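Local coordinates for protein gamma-glutamyltransferase 1 Threonine peptidase. MEROPS family T03 (Pseudomonas nitroreducens, PDB 7D9E) that probably transfers gamma-glutamyl groups to amine acceptors, as in theanine synthesis, as a threonine-nucleophile enzyme of the Ntn-hydrolase clan, at residues L64-P69 against F197-L202. Numbering follows the deposited sequence.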
ATOM      1  N   LEU A  64      11.543  -6.053   7.668  1.00 16.11           N
ATOM      2  CA  LEU A  64      11.326  -4.664   7.285  1.00 16.07           C
ATOM      3  C   LEU A  64      10.725  -3.826   8.410  1.00 14.21           C
ATOM      4  O   LEU A  64      10.884  -2.598   8.402  1.00 15.71           O
ATOM      5  CB  LEU A  64      10.457  -4.610   6.034  1.00 16.46           C
ATOM      6  CG  LEU A  64      11.053  -5.278   4.795  1.00 17.38           C
ATOM      7  CD1 LEU A  64      10.024  -5.410   3.660  1.00 17.56           C
ATOM      8  CD2 LEU A  64      12.270  -4.508   4.313  1.00 17.03           C
ATOM      9  N   ALA A  65      10.042  -4.454   9.375  1.00 14.41           N
ATOM     10  CA  ALA A  65       9.588  -3.750  10.565  1.00 15.42           C
ATOM     11  C   ALA A  65      10.761  -3.236  11.390  1.00 17.09           C
ATOM     12  O   ALA A  65      10.589  -2.313  12.202  1.00 17.38           O
ATOM     13  CB  ALA A  65       8.708  -4.683  11.389  1.00 16.83           C
ATOM     14  N   VAL A  66      11.948  -3.807  11.180  1.00 16.99           N
ATOM     15  CA  VAL A  66      13.179  -3.332  11.785  1.00 16.38           C
ATOM     16  C   VAL A  66      13.936  -2.390  10.853  1.00 15.48           C
ATOM     17  O   VAL A  66      14.323  -1.289  11.250  1.00 15.26           O
ATOM     18  CB  VAL A  66      14.063  -4.530  12.192  1.00 16.63           C
ATOM     19  CG1 VAL A  66      15.371  -4.030  12.788  1.00 17.72           C
ATOM     20  CG2 VAL A  66      13.332  -5.442  13.161  1.00 18.63           C
ATOM     21  N   THR A  67      14.163  -2.808   9.608  1.00 17.35           N
ATOM     22  CA  THR A  67      15.072  -2.101   8.716  1.00 16.20           C
ATOM     23  C   THR A  67      14.411  -1.013   7.890  1.00 15.57           C
ATOM     24  O   THR A  67      15.135  -0.203   7.303  1.00 15.97           O
ATOM     25  CB  THR A  67      15.796  -3.081   7.774  1.00 15.60           C
ATOM     26  OG1 THR A  67      14.854  -3.650   6.855  1.00 16.59           O
ATOM     27  CG2 THR A  67      16.486  -4.182   8.574  1.00 19.00           C
ATOM     28  N   TYR A  68      13.068  -0.962   7.841  1.00 15.11           N
ATOM     29  CA  TYR A  68      12.497   0.001   6.913  1.00 15.06           C
ATOM     30  C   TYR A  68      11.374   0.625   7.822  1.00 17.22           C
ATOM     31  O   TYR A  68      10.198   0.619   7.445  1.00 15.72           O
ATOM     32  CB  TYR A  68      11.836  -0.738   5.799  1.00 16.87           C
ATOM     33  CG  TYR A  68      11.623   0.001   4.490  1.00 13.93           C
ATOM     34  CD1 TYR A  68      12.639  -0.011   3.561  1.00 14.42           C
ATOM     35  CD2 TYR A  68      10.577   0.853   4.264  1.00 19.23           C
ATOM     36  CE1 TYR A  68      12.527   0.624   2.353  1.00 17.35           C
ATOM     37  CE2 TYR A  68      10.476   1.555   3.053  1.00 21.76           C
ATOM     38  CZ  TYR A  68      11.471   1.431   2.115  1.00 17.24           C
ATOM     39  OH  TYR A  68      11.445   2.102   0.908  1.00 18.44           O
ATOM     40  N   PRO A  69      11.719   1.148   9.009  1.00 16.91           N
ATOM     41  CA  PRO A  69      10.676   1.569   9.972  1.00 15.36           C
ATOM     42  C   PRO A  69       9.794   2.724   9.502  1.00 16.46           C
ATOM     43  O   PRO A  69       8.750   2.999  10.138  1.00 18.20           O
ATOM     44  CB  PRO A  69      11.488   1.995  11.206  1.00 19.60           C
ATOM     45  CG  PRO A  69      12.839   2.332  10.670  1.00 21.12           C
ATOM     46  CD  PRO A  69      13.065   1.326   9.560  1.00 17.87           C
ATOM     47  N   PHE A 197      22.150   1.432  12.826  1.00 21.03           N
ATOM     48  CA  PHE A 197      21.118   1.807  13.788  1.00 17.92           C
ATOM     49  C   PHE A 197      20.609   0.539  14.450  1.00 19.52           C
ATOM     50  O   PHE A 197      20.184  -0.390  13.751  1.00 19.59           O
ATOM     51  CB  PHE A 197      20.008   2.540  13.036  1.00 19.20           C
ATOM     52  CG  PHE A 197      18.831   2.970  13.887  1.00 18.88           C
ATOM     53  CD1 PHE A 197      18.987   3.901  14.903  1.00 24.58           C
ATOM     54  CD2 PHE A 197      17.558   2.477  13.602  1.00 21.31           C
ATOM     55  CE1 PHE A 197      17.877   4.299  15.664  1.00 22.06           C
ATOM     56  CE2 PHE A 197      16.454   2.886  14.346  1.00 20.57           C
ATOM     57  CZ  PHE A 197      16.617   3.786  15.354  1.00 19.92           C
ATOM     58  N   LYS A 198      20.685   0.497  15.786  1.00 20.80           N
ATOM     59  CA  LYS A 198      20.248  -0.637  16.587  1.00 19.94           C
ATOM     60  C   LYS A 198      18.995  -0.288  17.373  1.00 22.56           C
ATOM     61  O   LYS A 198      18.786   0.859  17.776  1.00 22.41           O
ATOM     62  CB  LYS A 198      21.342  -1.088  17.562  1.00 22.84           C
ATOM     63  CG  LYS A 198      22.669  -1.394  16.873  1.00 26.12           C
ATOM     64  CD  LYS A 198      23.774  -1.769  17.845  1.00 25.62           C
ATOM     65  CE  LYS A 198      25.073  -2.037  17.097  1.00 27.97           C
ATOM     66  NZ  LYS A 198      26.173  -2.439  18.020  1.00 35.81           N
ATOM     67  N   GLN A 199      18.178  -1.305  17.626  1.00 20.24           N
ATOM     68  CA  GLN A 199      16.873  -1.137  18.269  1.00 20.44           C
ATOM     69  C   GLN A 199      16.651  -2.232  19.298  1.00 22.01           C
ATOM     70  O   GLN A 199      15.878  -3.178  19.087  1.00 22.08           O
ATOM     71  CB  GLN A 199      15.744  -1.083  17.239  1.00 19.38           C
ATOM     72  CG  GLN A 199      15.967  -0.068  16.155  1.00 19.19           C
ATOM     73  CD  GLN A 199      14.924  -0.117  15.064  1.00 19.46           C
ATOM     74  OE1 GLN A 199      13.784   0.335  15.240  1.00 17.92           O
ATOM     75  NE2 GLN A 199      15.286  -0.725  13.949  1.00 17.94           N
ATOM     76  N   PRO A 200      17.277  -2.100  20.464  1.00 24.81           N
ATOM     77  CA  PRO A 200      17.221  -3.194  21.451  1.00 25.37           C
ATOM     78  C   PRO A 200      15.850  -3.443  22.042  1.00 25.84           C
ATOM     79  O   PRO A 200      15.507  -4.610  22.289  1.00 26.56           O
ATOM     80  CB  PRO A 200      18.265  -2.775  22.500  1.00 28.46           C
ATOM     81  CG  PRO A 200      18.433  -1.320  22.306  1.00 30.12           C
ATOM     82  CD  PRO A 200      18.248  -1.060  20.846  1.00 25.85           C
ATOM     83  N   GLU A 201      15.045  -2.404  22.291  1.00 24.17           N
ATOM     84  CA  GLU A 201      13.706  -2.639  22.830  1.00 24.94           C
ATOM     85  C   GLU A 201      12.853  -3.398  21.821  1.00 22.55           C
ATOM     86  O   GLU A 201      12.101  -4.318  22.176  1.00 23.24           O
ATOM     87  CB  GLU A 201      13.043  -1.314  23.203  1.00 26.85           C
ATOM     88  CG  GLU A 201      13.654  -0.616  24.413  1.00 33.21           C
ATOM     89  CD  GLU A 201      12.771   0.496  24.958  1.00 37.73           C
ATOM     90  OE1 GLU A 201      11.927   1.013  24.194  1.00 48.90           O
ATOM     91  OE2 GLU A 201      12.949   0.881  26.138  1.00 49.25           O
ATOM     92  N   LEU A 202      12.965  -3.028  20.547  1.00 21.83           N
ATOM     93  CA  LEU A 202      12.216  -3.724  19.512  1.00 20.89           C
ATOM     94  C   LEU A 202      12.678  -5.168  19.386  1.00 21.33           C
ATOM     95  O   LEU A 202      11.862  -6.060  19.126  1.00 21.77           O
ATOM     96  CB  LEU A 202      12.398  -2.983  18.189  1.00 20.26           C
ATOM     97  CG  LEU A 202      11.642  -3.531  16.987  1.00 19.32           C
ATOM     98  CD1 LEU A 202      10.137  -3.556  17.276  1.00 23.32           C
ATOM     99  CD2 LEU A 202      11.954  -2.740  15.730  1.00 20.33           C
TER
HETATM  100  O   HOH W   1      11.360  -0.003  13.862  1.00 19.06           O
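The CA atoms of Val-66 and Gln-199 are the nearest across the two segments, 7.8 Å apart, where the last turn of helix 53-67 faces the N-cap position of helix 200-212. The Gln-199 side chain spans the gap, its chain stretched out past CG, and puts its carboxamide against the carbonyls at the end of helix 53-67. NE2 of Gln-199 donates to the backbone O of Val-66 at 2.9 Å, with an N-H...O angle of 147°. That oxygen lies almost in the plane of the amide, whereas the nitrogen stands 28° off the plane of the carbonyl it serves. The other end of the amide is held too: a water donates one hydrogen to OE1 of Gln-199, at 2.8 Å, and the other to O of Ala-65, at 2.9 Å. With CG1 of Val-66 anti to the backbone N (chi1 178°), and therefore on the side of its own carbonyl, this methyl lies 3.5 Å from the NE2 of Gln-199 that bonds to that carbonyl. The apolar pair is CG2 of Val-66 with CD2 of Leu-202, at 4.0 Å; the same CD2 also lies against the carbonyl O of Ala-65. Tyr-156 and Ala-157 of helix 146-159 cover Val-66 as well, and Phe-161 and Phe-188 also touch Gln-199. A leucine in place of Gln-199 would probably leave the carbonyl of Val-66 without this donor and the bridging water without one of its acceptors. With both ends of the amide engaged, its rotation is probably well defined, and two consecutive carbonyls at the C-terminal end of helix 53-67 are satisfied inside a buried helix-to-helix junction, one directly and one through water.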